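Local coordinates for short chain dehydrogenase (Leptospira borgpetersenii serovar Hardjo-bovis, PDB 6UH2), which binds NAD+ and, as a member of the short-chain dehydrogenase/reductase family, probably interconverts an alcohol and a carbonyl with that cofactor, at residues S39-S44 with N62-I67; S29-S34 with G228-L233; E107-E112 with N168-Y173; H182-L187 with V198-P203. One frame throughout, in Å; residues are numbered along the deposited sequence. Where two conformers were deposited one is given.

Contact 1: residues S39-S44 with N62-I67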
# COMPACT_ATOMS: atom_id res chain seq x y z
N SER B 39 15.95 -7.64 5.47
CA SER B 39 14.60 -8.19 5.61
C SER B 39 14.35 -9.32 4.61
O SER B 39 13.80 -10.37 4.98
CB SER B 39 13.57 -7.08 5.43
OG SER B 39 13.68 -6.14 6.48
N TYR B 40 14.74 -9.13 3.35
CA TYR B 40 14.56 -10.20 2.38
C TYR B 40 15.39 -11.42 2.73
O TYR B 40 14.92 -12.56 2.60
CB TYR B 40 14.92 -9.71 0.98
CG TYR B 40 13.77 -9.05 0.26
CD1 TYR B 40 12.66 -9.79 -0.15
CD2 TYR B 40 13.79 -7.69 -0.03
CE1 TYR B 40 11.59 -9.19 -0.83
CE2 TYR B 40 12.74 -7.09 -0.70
CZ TYR B 40 11.65 -7.83 -1.10
OH TYR B 40 10.62 -7.22 -1.77
N LEU B 41 16.62 -11.23 3.20
CA LEU B 41 17.41 -12.39 3.62
C LEU B 41 16.75 -13.13 4.78
O LEU B 41 16.83 -14.36 4.86
CB LEU B 41 18.83 -11.96 4.02
CG LEU B 41 19.73 -11.48 2.89
CD1 LEU B 41 21.00 -10.87 3.47
CD2 LEU B 41 20.05 -12.63 1.92
N SER B 42 16.07 -12.41 5.68
CA SER B 42 15.49 -13.08 6.83
C SER B 42 14.26 -13.92 6.47
O SER B 42 13.91 -14.83 7.23
CB SER B 42 15.14 -12.07 7.92
OG SER B 42 13.93 -11.40 7.59
N VAL B 43 13.63 -13.65 5.33
CA VAL B 43 12.51 -14.47 4.85
C VAL B 43 12.98 -15.41 3.74
O VAL B 43 12.20 -15.79 2.87
CB VAL B 43 11.32 -13.60 4.40
CG1 VAL B 43 10.75 -12.86 5.62
CG2 VAL B 43 11.73 -12.61 3.30
N SER B 44 14.27 -15.78 3.77
CA SER B 44 14.89 -16.84 2.97
C SER B 44 15.06 -16.49 1.49
O SER B 44 15.42 -17.38 0.70
CB SER B 44 14.11 -18.16 3.08
OG SER B 44 14.14 -18.62 4.42
N ASN B 62 25.41 -17.14 2.37
CA ASN B 62 25.62 -17.53 0.98
C ASN B 62 24.38 -17.29 0.12
O ASN B 62 24.39 -17.64 -1.06
CB ASN B 62 26.08 -18.99 0.88
CG ASN B 62 25.05 -19.99 1.40
OD1 ASN B 62 23.91 -19.64 1.71
ND2 ASN B 62 25.46 -21.25 1.50
N ARG B 63 23.33 -16.70 0.67
CA ARG B 63 22.19 -16.25 -0.11
C ARG B 63 22.28 -14.77 -0.47
O ARG B 63 21.34 -14.24 -1.07
CB ARG B 63 20.89 -16.57 0.63
CG ARG B 63 20.76 -18.05 0.93
CD ARG B 63 19.47 -18.39 1.64
NE ARG B 63 18.33 -18.39 0.73
CZ ARG B 63 17.99 -19.43 -0.05
NH1 ARG B 63 18.71 -20.54 -0.01
NH2 ARG B 63 16.94 -19.36 -0.84
N PHE B 64 23.40 -14.11 -0.15
CA PHE B 64 23.61 -12.71 -0.47
C PHE B 64 24.82 -12.54 -1.38
O PHE B 64 25.84 -13.20 -1.20
CB PHE B 64 23.84 -11.86 0.79
CG PHE B 64 24.19 -10.43 0.49
CD1 PHE B 64 23.21 -9.54 0.10
CD2 PHE B 64 25.50 -9.98 0.57
CE1 PHE B 64 23.51 -8.22 -0.19
CE2 PHE B 64 25.82 -8.66 0.27
CZ PHE B 64 24.82 -7.78 -0.10
N GLU B 65 24.71 -11.63 -2.34
CA GLU B 65 25.81 -11.29 -3.24
C GLU B 65 25.81 -9.78 -3.48
O GLU B 65 24.77 -9.20 -3.80
CB GLU B 65 25.67 -12.04 -4.57
CG GLU B 65 26.65 -11.61 -5.64
CD GLU B 65 26.57 -12.48 -6.88
OE1 GLU B 65 25.71 -13.39 -6.93
OE2 GLU B 65 27.38 -12.26 -7.81
N TRP B 66 26.98 -9.15 -3.34
CA TRP B 66 27.16 -7.75 -3.70
C TRP B 66 27.90 -7.67 -5.03
O TRP B 66 28.95 -8.31 -5.20
CB TRP B 66 27.95 -6.97 -2.64
CG TRP B 66 28.39 -5.58 -3.10
CD1 TRP B 66 27.60 -4.57 -3.59
CD2 TRP B 66 29.73 -5.07 -3.11
NE1 TRP B 66 28.37 -3.47 -3.91
CE2 TRP B 66 29.68 -3.75 -3.62
CE3 TRP B 66 30.97 -5.61 -2.74
CZ2 TRP B 66 30.82 -2.96 -3.75
CZ3 TRP B 66 32.11 -4.82 -2.88
CH2 TRP B 66 32.02 -3.51 -3.38
N ILE B 67 27.36 -6.90 -5.96
CA ILE B 67 28.03 -6.62 -7.22
C ILE B 67 28.36 -5.13 -7.24
O ILE B 67 27.46 -4.29 -7.23
CB ILE B 67 27.18 -7.02 -8.43
CG1 ILE B 67 26.88 -8.53 -8.36
CG2 ILE B 67 27.89 -6.65 -9.72
CD1 ILE B 67 25.87 -8.99 -9.38
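Leu41 turns its CG beside the backbone N and anti to the carbonyl carbon (chi1 -69°), which carries its two methyls off the helix toward Arg63 and Phe64. Arg63 has the same first torsion, and a bend at chi3 (76°) swings its guanidinium back to the end of the helix. There NH2 gives a hydrogen bond to the carbonyl O of Ser44, 2.9 Å from NH2 to O, and NE adds a weak one to the same oxygen. Ser44 O lies at the edge of the guanidinium but tilted from its plane, and the NH2 bond is bent, 132° at the hydrogen. The apolar half is small: Leu41 CD2 rests 3.6 Å from Arg63 O, and both methyls of Leu41 lie 4.0 Å from Phe64 CB. Ser44, with positive phi, is the C' residue of the Schellman motif that ends the helix, so the arginine binds a carbonyl where the helix stops. This surface contact joins the C-terminal end of helix 31-42 to the start of strand 64-68, an outermost strand within this chain; strand 46-51 lies next to it in the sheet, and helix 231-240 packs against Tyr40 and Val43.

Contact 2: residues S29-S34 with G228-L233. With NAD (nicotinamide-adenine-dinucleotide), chain D.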
# COMPACT_ATOMS: atom_id res chain seq x y z
N SER B 29 23.21 -0.87 -0.55
CA SER B 29 24.13 -0.59 0.55
C SER B 29 23.70 0.62 1.39
O SER B 29 24.30 0.85 2.45
CB SER B 29 25.55 -0.36 0.01
OG SER B 29 26.00 -1.53 -0.66
N GLY B 30 22.70 1.37 0.96
CA GLY B 30 22.31 2.60 1.63
C GLY B 30 21.45 2.34 2.86
O GLY B 30 21.28 1.20 3.31
N GLN B 31 20.92 3.42 3.43
CA GLN B 31 20.16 3.29 4.67
C GLN B 31 18.91 2.45 4.47
O GLN B 31 18.67 1.47 5.19
CB GLN B 31 19.79 4.65 5.25
CG GLN B 31 19.18 4.53 6.65
CD GLN B 31 18.80 5.85 7.25
OE1 GLN B 31 18.81 6.89 6.59
NE2 GLN B 31 18.45 5.83 8.54
N ILE B 32 18.09 2.81 3.48
CA ILE B 32 16.88 2.03 3.24
C ILE B 32 17.23 0.69 2.61
O ILE B 32 16.73 -0.36 3.02
CB ILE B 32 15.89 2.83 2.37
CG1 ILE B 32 15.28 3.97 3.18
CG2 ILE B 32 14.78 1.91 1.82
CD1 ILE B 32 14.49 4.97 2.34
N GLY B 33 18.11 0.72 1.59
CA GLY B 33 18.48 -0.50 0.89
C GLY B 33 18.99 -1.59 1.81
O GLY B 33 18.62 -2.76 1.68
N SER B 34 19.84 -1.23 2.79
CA SER B 34 20.39 -2.25 3.67
C SER B 34 19.30 -2.89 4.53
O SER B 34 19.33 -4.10 4.77
CB SER B 34 21.51 -1.68 4.54
OG SER B 34 21.04 -0.58 5.30
N GLY B 228 10.27 8.84 9.83
CA GLY B 228 10.26 7.44 9.49
C GLY B 228 11.55 6.73 9.86
O GLY B 228 12.60 7.35 10.07
N ASN B 229 11.46 5.42 9.95
CA ASN B 229 12.62 4.55 10.02
C ASN B 229 12.57 3.57 8.86
O ASN B 229 11.48 3.29 8.33
CB ASN B 229 12.68 3.76 11.35
CG ASN B 229 12.68 4.67 12.55
OD1 ASN B 229 11.72 4.69 13.32
ND2 ASN B 229 13.77 5.42 12.73
N PRO B 230 13.72 3.05 8.42
CA PRO B 230 13.69 2.08 7.31
C PRO B 230 12.73 0.92 7.55
O PRO B 230 12.04 0.50 6.62
CB PRO B 230 15.16 1.62 7.24
CG PRO B 230 15.94 2.81 7.73
CD PRO B 230 15.09 3.35 8.86
N SER B 231 12.64 0.42 8.79
CA SER B 231 11.75 -0.70 9.06
C SER B 231 10.28 -0.36 8.77
O SER B 231 9.48 -1.27 8.49
CB SER B 231 11.92 -1.16 10.51
OG SER B 231 11.71 -0.07 11.39
N ASP B 232 9.90 0.93 8.84
CA ASP B 232 8.54 1.35 8.49
C ASP B 232 8.19 1.03 7.05
O ASP B 232 7.00 1.04 6.70
CB ASP B 232 8.34 2.86 8.69
CG ASP B 232 8.41 3.28 10.15
OD1 ASP B 232 7.90 2.53 11.00
OD2 ASP B 232 8.97 4.36 10.43
N LEU B 233 9.19 0.79 6.20
CA LEU B 233 8.94 0.57 4.78
C LEU B 233 8.82 -0.89 4.41
O LEU B 233 8.29 -1.20 3.34
CB LEU B 233 10.06 1.20 3.94
CG LEU B 233 10.29 2.69 4.21
CD1 LEU B 233 11.51 3.18 3.46
CD2 LEU B 233 9.06 3.50 3.81
PA NAD D . 21.29 6.47 0.81
O1A NAD D . 22.03 7.75 0.35
O2A NAD D . 21.49 5.94 2.23
O5B NAD D . 21.55 5.24 -0.24
C5B NAD D . 21.54 5.39 -1.65
C4B NAD D . 22.38 4.24 -2.13
O4B NAD D . 22.35 4.37 -3.61
C3B NAD D . 23.85 4.31 -1.69
O3B NAD D . 24.30 3.03 -1.20
C2B NAD D . 24.59 4.63 -3.00
O2B NAD D . 25.91 4.08 -3.02
C1B NAD D . 23.64 4.05 -4.07
N9A NAD D . 24.00 4.67 -5.35
C8A NAD D . 24.38 5.99 -5.59
N7A NAD D . 24.70 6.16 -6.85
C5A NAD D . 24.57 4.91 -7.45
C6A NAD D . 24.79 4.44 -8.74
N6A NAD D . 25.21 5.25 -9.73
N1A NAD D . 24.54 3.15 -9.00
C2A NAD D . 24.12 2.34 -8.02
N3A NAD D . 23.90 2.69 -6.75
C4A NAD D . 24.13 3.99 -6.51
O3 NAD D . 19.70 6.66 0.55
PN NAD D . 18.39 6.13 1.33
O1N NAD D . 17.89 7.19 2.34
O2N NAD D . 18.62 4.66 1.68
O5D NAD D . 17.36 6.30 0.01
C5D NAD D . 17.02 5.14 -0.74
C4D NAD D . 15.92 5.56 -1.71
O4D NAD D . 14.79 6.21 -1.00
C3D NAD D . 16.44 6.66 -2.65
O3D NAD D . 15.83 6.54 -3.94
C2D NAD D . 15.93 8.00 -2.04
O2D NAD D . 15.74 9.02 -3.00
C1D NAD D . 14.57 7.51 -1.47
N1N NAD D . 14.07 8.32 -0.30
C2N NAD D . 14.83 8.49 0.82
C3N NAD D . 14.33 9.24 1.85
C7N NAD D . 15.17 9.43 3.07
O7N NAD D . 14.81 10.24 3.90
N7N NAD D . 16.29 8.68 3.20
C4N NAD D . 13.05 9.80 1.73
C5N NAD D . 12.31 9.62 0.60
C6N NAD D . 12.85 8.85 -0.44
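Pro230 and Gln31 meet first in the apolar layer: Pro230 turns its CB toward helix 31-42, and its CG lies 3.8 Å from Gln31 CG, the two side chains crossing at about a right angle. Gln31 is extended beyond CG, which takes its amide past the ring to the carbonyl O of Phe207, where NE2 is bonded. Deeper in, the methyl CD1 of Ile32 touches Leu233 CD1 at 3.7 Å, and Ile32 CG1 and CG2 each lie 3.9 Å from that same leucine methyl. No hydrogen bond crosses between the two segments.

The polar contacts run to the cofactor and within each segment. Gln31 N gives a nearly straight hydrogen bond (173°) to NAD O2A, 2.8 Å from N to O, and Ile32 N reaches NAD O2N at 2.6 Å, one amide to each phosphate. Gly30 sits at the N-cap, and its O takes Ser34 N. In the other segment Asn229 N bonds Asp232 OD2, which also pairs with Arg226.

Residues 29-34 are the turn and helix start of the glycine-rich dinucleotide-binding motif of the Rossmann fold. Gly30 CA lies 3.3 Å from NAD O5B, so the backbone passes right against the phosphate ester oxygen. The amides at the start of helix 31-42, probably helped by the helix dipole, hold the pyrophosphate, while Ile32 CD1 lies against both the nicotinamide ribose and Leu233.

Contact 3: residues E107-E112 with N168-Y173. With NAD (nicotinamide-adenine-dinucleotide), chain D.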
# COMPACT_ATOMS: atom_id res chain seq x y z
N GLU B 107 19.34 28.48 -7.42
CA GLU B 107 20.03 29.45 -8.27
C GLU B 107 21.51 29.12 -8.44
O GLU B 107 22.15 29.68 -9.33
CB GLU B 107 19.85 30.87 -7.72
CG GLU B 107 20.36 31.13 -6.33
CD GLU B 107 19.33 30.85 -5.24
OE1 GLU B 107 18.31 30.18 -5.54
OE2 GLU B 107 19.56 31.29 -4.09
N ASP B 108 22.04 28.21 -7.63
CA ASP B 108 23.42 27.79 -7.71
C ASP B 108 23.59 26.42 -8.34
O ASP B 108 24.73 25.93 -8.41
CB ASP B 108 24.05 27.79 -6.31
CG ASP B 108 24.10 29.18 -5.69
OD1 ASP B 108 24.12 30.18 -6.44
OD2 ASP B 108 24.11 29.27 -4.46
N ARG B 109 22.51 25.79 -8.79
CA ARG B 109 22.61 24.46 -9.39
C ARG B 109 23.49 24.50 -10.63
O ARG B 109 23.27 25.31 -11.53
CB ARG B 109 21.22 23.93 -9.78
CG ARG B 109 21.24 22.46 -10.29
CD ARG B 109 21.35 21.44 -9.13
NE ARG B 109 20.36 21.79 -8.14
CZ ARG B 109 20.63 22.35 -6.97
NH1 ARG B 109 21.89 22.56 -6.61
NH2 ARG B 109 19.62 22.70 -6.18
N THR B 110 24.48 23.61 -10.67
CA THR B 110 25.32 23.45 -11.85
C THR B 110 24.77 22.33 -12.71
O THR B 110 24.00 21.49 -12.25
CB THR B 110 26.76 23.13 -11.46
OG1 THR B 110 26.79 21.83 -10.86
CG2 THR B 110 27.27 24.17 -10.48
N ASP B 111 25.18 22.32 -13.99
CA ASP B 111 24.72 21.23 -14.84
C ASP B 111 25.29 19.89 -14.39
O ASP B 111 24.65 18.85 -14.55
CB ASP B 111 25.09 21.50 -16.29
CG ASP B 111 24.32 22.67 -16.87
OD1 ASP B 111 23.20 22.96 -16.37
OD2 ASP B 111 24.84 23.31 -17.80
N GLU B 112 26.49 19.89 -13.81
CA GLU B 112 27.05 18.63 -13.34
C GLU B 112 26.23 18.05 -12.20
O GLU B 112 25.97 16.84 -12.17
CB GLU B 112 28.52 18.85 -12.94
CG GLU B 112 29.44 19.19 -14.13
CD GLU B 112 29.24 20.60 -14.73
OE1 GLU B 112 28.71 21.52 -14.04
OE2 GLU B 112 29.61 20.78 -15.91
N ASN B 168 16.85 23.27 0.79
CA ASN B 168 17.95 22.35 0.53
C ASN B 168 17.52 21.14 -0.31
O ASN B 168 18.37 20.55 -0.96
CB ASN B 168 18.57 21.89 1.85
N SER B 169 16.24 20.77 -0.30
CA SER B 169 15.77 19.76 -1.25
C SER B 169 15.62 20.43 -2.62
O SER B 169 14.93 21.44 -2.73
CB SER B 169 14.44 19.14 -0.81
OG SER B 169 14.14 18.03 -1.63
N PRO B 170 16.26 19.91 -3.66
CA PRO B 170 16.44 20.70 -4.88
C PRO B 170 15.39 20.43 -5.94
O PRO B 170 14.65 19.44 -5.87
CB PRO B 170 17.83 20.25 -5.35
CG PRO B 170 17.81 18.76 -5.01
CD PRO B 170 17.04 18.66 -3.70
N GLU B 171 15.34 21.31 -6.95
CA GLU B 171 14.38 21.18 -8.03
C GLU B 171 14.54 19.85 -8.76
O GLU B 171 13.54 19.25 -9.17
CB GLU B 171 14.54 22.34 -9.02
CG GLU B 171 15.84 22.34 -9.83
CD GLU B 171 17.07 22.30 -8.95
OE1 GLU B 171 17.20 23.20 -8.11
OE2 GLU B 171 17.90 21.37 -9.08
N VAL B 172 15.77 19.38 -8.93
CA VAL B 172 16.00 18.20 -9.75
C VAL B 172 15.53 16.95 -9.02
O VAL B 172 15.13 15.96 -9.65
CB VAL B 172 17.48 18.11 -10.17
CG1 VAL B 172 18.40 17.92 -8.95
CG2 VAL B 172 17.69 17.00 -11.18
N TYR B 173 15.57 16.95 -7.68
CA TYR B 173 15.01 15.83 -6.94
C TYR B 173 13.50 15.75 -7.14
O TYR B 173 12.96 14.66 -7.37
CB TYR B 173 15.35 15.96 -5.46
CG TYR B 173 15.09 14.71 -4.64
CD1 TYR B 173 15.92 13.61 -4.76
CD2 TYR B 173 14.02 14.64 -3.76
CE1 TYR B 173 15.69 12.46 -4.00
CE2 TYR B 173 13.77 13.50 -3.01
CZ TYR B 173 14.62 12.42 -3.13
OH TYR B 173 14.39 11.27 -2.39
PA NAD D . 21.29 6.47 0.81
O1A NAD D . 22.03 7.75 0.35
O2A NAD D . 21.49 5.94 2.23
O5B NAD D . 21.55 5.24 -0.24
C5B NAD D . 21.54 5.39 -1.65
C4B NAD D . 22.38 4.24 -2.13
O4B NAD D . 22.35 4.37 -3.61
C3B NAD D . 23.85 4.31 -1.69
O3B NAD D . 24.30 3.03 -1.20
C2B NAD D . 24.59 4.63 -3.00
O2B NAD D . 25.91 4.08 -3.02
C1B NAD D . 23.64 4.05 -4.07
N9A NAD D . 24.00 4.67 -5.35
C8A NAD D . 24.38 5.99 -5.59
N7A NAD D . 24.70 6.16 -6.85
C5A NAD D . 24.57 4.91 -7.45
C6A NAD D . 24.79 4.44 -8.74
N6A NAD D . 25.21 5.25 -9.73
N1A NAD D . 24.54 3.15 -9.00
C2A NAD D . 24.12 2.34 -8.02
N3A NAD D . 23.90 2.69 -6.75
C4A NAD D . 24.13 3.99 -6.51
O3 NAD D . 19.70 6.66 0.55
PN NAD D . 18.39 6.13 1.33
O1N NAD D . 17.89 7.19 2.34
O2N NAD D . 18.62 4.66 1.68
O5D NAD D . 17.36 6.30 0.01
C5D NAD D . 17.02 5.14 -0.74
C4D NAD D . 15.92 5.56 -1.71
O4D NAD D . 14.79 6.21 -1.00
C3D NAD D . 16.44 6.66 -2.65
O3D NAD D . 15.83 6.54 -3.94
C2D NAD D . 15.93 8.00 -2.04
O2D NAD D . 15.74 9.02 -3.00
C1D NAD D . 14.57 7.51 -1.47
N1N NAD D . 14.07 8.32 -0.30
C2N NAD D . 14.83 8.49 0.82
C3N NAD D . 14.33 9.24 1.85
C7N NAD D . 15.17 9.43 3.07
O7N NAD D . 14.81 10.24 3.90
N7N NAD D . 16.29 8.68 3.20
C4N NAD D . 13.05 9.80 1.73
C5N NAD D . 12.31 9.62 0.60
C6N NAD D . 12.85 8.85 -0.44
O HOH W 1 18.37 22.68 -3.10
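Arg109 and Glu171 reach for each other from opposite directions and meet side-on, NE and NH2 of the arginine each donating to one carboxylate oxygen. The NE bond is the shorter and straighter, 2.7 Å from Arg109 NE to Glu171 OE2 with an N-H...O angle of 166°. OE2 lies in the guanidinium plane and is approached on its syn side. Arg109 NH2 meets the syn lone pair of Glu171 OE1 at 3.1 Å, but that oxygen is tilted out of the guanidinium plane, in keeping with the 40° between the two planes. Glu171 reaches this place by setting CG between the backbone N and the carbonyl carbon (chi1 68°) and bending again at chi2, so that OE2 also accepts a weak bond from Val172 N. Pro170 CB comes obliquely within 3.1 Å of Arg109 NH2.

The guanidinium has more partners: NH1 pairs with Glu113, NH2 bonds Thr104 O, and a water weakly links NH2 to Asn168 O. Two residues on from Glu171, Tyr173 OH hydrogen-bonds NAD O2D at the ring edge, 2.7 Å between the oxygens; with Lys177, which also bonds NAD, it has the Tyr-x-x-x-Lys spacing of the short-chain dehydrogenases.

Arg109 is thus shared by two carboxylates, Glu171 and Glu113, which would probably stabilise its positive charge, and it ties the approach to helix 111-139 to the first turn of helix 171-191.

Contact 4: residues H182-L187 with V198-P203. With NAD (nicotinamide-adenine-dinucleotide), chain D.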
# COMPACT_ATOMS: atom_id res chain seq x y z
N HIS B 182 5.77 8.61 -12.36
CA HIS B 182 4.99 8.49 -13.59
C HIS B 182 5.53 7.38 -14.48
O HIS B 182 4.75 6.73 -15.19
CB HIS B 182 4.95 9.84 -14.33
CG HIS B 182 3.75 9.99 -15.21
ND1 HIS B 182 2.46 9.79 -14.76
CD2 HIS B 182 3.63 10.33 -16.52
CE1 HIS B 182 1.61 9.98 -15.75
NE2 HIS B 182 2.29 10.32 -16.83
N PHE B 183 6.84 7.14 -14.44
CA PHE B 183 7.41 5.98 -15.13
C PHE B 183 6.82 4.68 -14.62
O PHE B 183 6.60 3.74 -15.39
CB PHE B 183 8.93 5.97 -14.95
CG PHE B 183 9.61 4.79 -15.57
CD1 PHE B 183 9.65 4.65 -16.95
CD2 PHE B 183 10.22 3.82 -14.79
CE1 PHE B 183 10.27 3.54 -17.55
CE2 PHE B 183 10.86 2.73 -15.37
CZ PHE B 183 10.89 2.59 -16.75
N THR B 184 6.56 4.61 -13.32
CA THR B 184 5.92 3.44 -12.73
C THR B 184 4.58 3.16 -13.39
O THR B 184 4.27 2.01 -13.74
CB THR B 184 5.74 3.67 -11.23
OG1 THR B 184 7.03 3.85 -10.63
CG2 THR B 184 5.03 2.50 -10.59
N LYS B 185 3.75 4.20 -13.54
CA LYS B 185 2.47 4.04 -14.23
C LYS B 185 2.67 3.66 -15.69
O LYS B 185 1.96 2.80 -16.22
CB LYS B 185 1.65 5.33 -14.14
CG LYS B 185 1.39 5.83 -12.71
CD LYS B 185 0.60 7.14 -12.73
CE LYS B 185 0.02 7.47 -11.36
NZ LYS B 185 1.07 7.57 -10.33
N TYR B 186 3.63 4.30 -16.36
CA TYR B 186 3.86 4.00 -17.77
C TYR B 186 4.25 2.54 -17.96
O TYR B 186 3.68 1.83 -18.82
CB TYR B 186 4.96 4.89 -18.31
CG TYR B 186 5.25 4.66 -19.78
CD1 TYR B 186 6.13 3.65 -20.20
CD2 TYR B 186 4.64 5.45 -20.76
CE1 TYR B 186 6.40 3.44 -21.55
CE2 TYR B 186 4.92 5.25 -22.11
CZ TYR B 186 5.79 4.25 -22.50
OH TYR B 186 6.06 4.04 -23.83
N LEU B 187 5.24 2.07 -17.21
CA LEU B 187 5.74 0.72 -17.41
C LEU B 187 4.73 -0.31 -16.92
O LEU B 187 4.63 -1.40 -17.50
CB LEU B 187 7.08 0.54 -16.72
CG LEU B 187 7.77 -0.78 -17.09
CD1 LEU B 187 8.02 -0.82 -18.60
CD2 LEU B 187 9.04 -0.94 -16.30
N VAL B 198 4.34 -3.42 -11.83
CA VAL B 198 5.26 -2.31 -11.55
C VAL B 198 4.57 -1.36 -10.59
O VAL B 198 3.48 -0.84 -10.90
CB VAL B 198 5.67 -1.55 -12.83
CG1 VAL B 198 6.75 -0.50 -12.49
CG2 VAL B 198 6.14 -2.51 -13.96
N ASN B 199 5.17 -1.14 -9.42
CA ASN B 199 4.63 -0.22 -8.42
C ASN B 199 5.77 0.62 -7.85
O ASN B 199 6.94 0.43 -8.18
CB ASN B 199 3.89 -0.98 -7.30
CG ASN B 199 2.67 -1.72 -7.81
OD1 ASN B 199 1.66 -1.10 -8.15
ND2 ASN B 199 2.76 -3.05 -7.87
N CYS B 200 5.39 1.58 -7.00
CA CYS B 200 6.34 2.54 -6.46
C CYS B 200 6.04 2.76 -4.98
O CYS B 200 4.87 2.78 -4.58
CB CYS B 200 6.25 3.88 -7.22
SG CYS B 200 7.57 5.04 -6.85
N ILE B 201 7.08 2.94 -4.18
CA ILE B 201 6.92 3.37 -2.79
C ILE B 201 7.57 4.73 -2.64
O ILE B 201 8.71 4.93 -3.07
CB ILE B 201 7.51 2.36 -1.79
CG1 ILE B 201 6.55 1.18 -1.62
CG2 ILE B 201 7.71 3.01 -0.41
CD1 ILE B 201 7.01 0.13 -0.62
N SER B 202 6.84 5.67 -2.04
CA SER B 202 7.37 7.01 -1.79
C SER B 202 7.51 7.22 -0.29
O SER B 202 6.52 7.53 0.40
CB SER B 202 6.46 8.08 -2.41
OG SER B 202 6.51 8.04 -3.82
N PRO B 203 8.71 7.05 0.26
CA PRO B 203 8.89 7.26 1.70
C PRO B 203 8.79 8.73 2.08
O PRO B 203 9.12 9.62 1.29
CB PRO B 203 10.32 6.74 1.96
CG PRO B 203 10.66 5.90 0.76
CD PRO B 203 9.92 6.53 -0.39
PA NAD D . 21.29 6.47 0.81
O1A NAD D . 22.03 7.75 0.35
O2A NAD D . 21.49 5.94 2.23
O5B NAD D . 21.55 5.24 -0.24
C5B NAD D . 21.54 5.39 -1.65
C4B NAD D . 22.38 4.24 -2.13
O4B NAD D . 22.35 4.37 -3.61
C3B NAD D . 23.85 4.31 -1.69
O3B NAD D . 24.30 3.03 -1.20
C2B NAD D . 24.59 4.63 -3.00
O2B NAD D . 25.91 4.08 -3.02
C1B NAD D . 23.64 4.05 -4.07
N9A NAD D . 24.00 4.67 -5.35
C8A NAD D . 24.38 5.99 -5.59
N7A NAD D . 24.70 6.16 -6.85
C5A NAD D . 24.57 4.91 -7.45
C6A NAD D . 24.79 4.44 -8.74
N6A NAD D . 25.21 5.25 -9.73
N1A NAD D . 24.54 3.15 -9.00
C2A NAD D . 24.12 2.34 -8.02
N3A NAD D . 23.90 2.69 -6.75
C4A NAD D . 24.13 3.99 -6.51
O3 NAD D . 19.70 6.66 0.55
PN NAD D . 18.39 6.13 1.33
O1N NAD D . 17.89 7.19 2.34
O2N NAD D . 18.62 4.66 1.68
O5D NAD D . 17.36 6.30 0.01
C5D NAD D . 17.02 5.14 -0.74
C4D NAD D . 15.92 5.56 -1.71
O4D NAD D . 14.79 6.21 -1.00
C3D NAD D . 16.44 6.66 -2.65
O3D NAD D . 15.83 6.54 -3.94
C2D NAD D . 15.93 8.00 -2.04
O2D NAD D . 15.74 9.02 -3.00
C1D NAD D . 14.57 7.51 -1.47
N1N NAD D . 14.07 8.32 -0.30
C2N NAD D . 14.83 8.49 0.82
C3N NAD D . 14.33 9.24 1.85
C7N NAD D . 15.17 9.43 3.07
O7N NAD D . 14.81 10.24 3.90
N7N NAD D . 16.29 8.68 3.20
C4N NAD D . 13.05 9.80 1.73
C5N NAD D . 12.31 9.62 0.60
C6N NAD D . 12.85 8.85 -0.44
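Thr184 points its CB at strand 198-203, and that atom already lies 4.0 Å from Cys200 CB. From there the side chain forks. The methyl CG2, anti to the backbone N, drops onto the strand backbone: it lies 3.4 Å from Asn199 C and 3.5 Å from Asn199 CA, with Val198 CG1 at 3.9 Å. The hydroxyl branch, beside the backbone N (chi1 -61°), turns to Cys200, with OG1 3.5 Å from Cys200 CB. This is a van der Waals contact; the polar needs of OG1 are met by Ile180 O, one turn back in its own helix, and by Asn147 ND2.

One turn along, Leu187 crosses Val198 at about a right angle, CG to Val198 CG2 at 3.9 Å, while Val198 CG1 rests on Thr184 O. No hydrogen bond joins helix to strand; across these segments they meet by van der Waals contact alone. At the strand end, Pro203 O comes close to the nicotinamide ring of NAD.

The helix and strand run nearly antiparallel, 164° between their directions, with segment axes 7.2 Å apart. Strand 197-203 lies between strands 144-148 and 252-255 in the parallel sheet, and helix 171-191 connects 144-148 to it in a beta-alpha-beta crossover of the Rossmann fold. That helix packs on one face of the strand, and helix 231-240 touches Asn199 and Ile201, whose side chains leave from the other face.

How the contacts relate
Contact 4 is buried, contacts 2 and 3 are partly so, and contact 1 lies at the surface. Contacts 1 and 2 share helix 31-42, using its last and first turns, whereas contacts 3 and 4 share helix 171-191. The chemistry changes with place: contacts 2 and 4 have no hydrogen bond between their segments and rest on van der Waals packing, contact 3 rests on a salt bridge, and contact 1 mixes an arginine-to-carbonyl grip with a little leucine packing. Contacts 2 and 4 touch directly, Leu233 CD1 lying 3.9 Å from Pro203 CG, and contact 3 reaches the same NAD through Tyr173. Contact 1 stands apart from the cofactor, at the edge strand 64-68 of this chain's sheet.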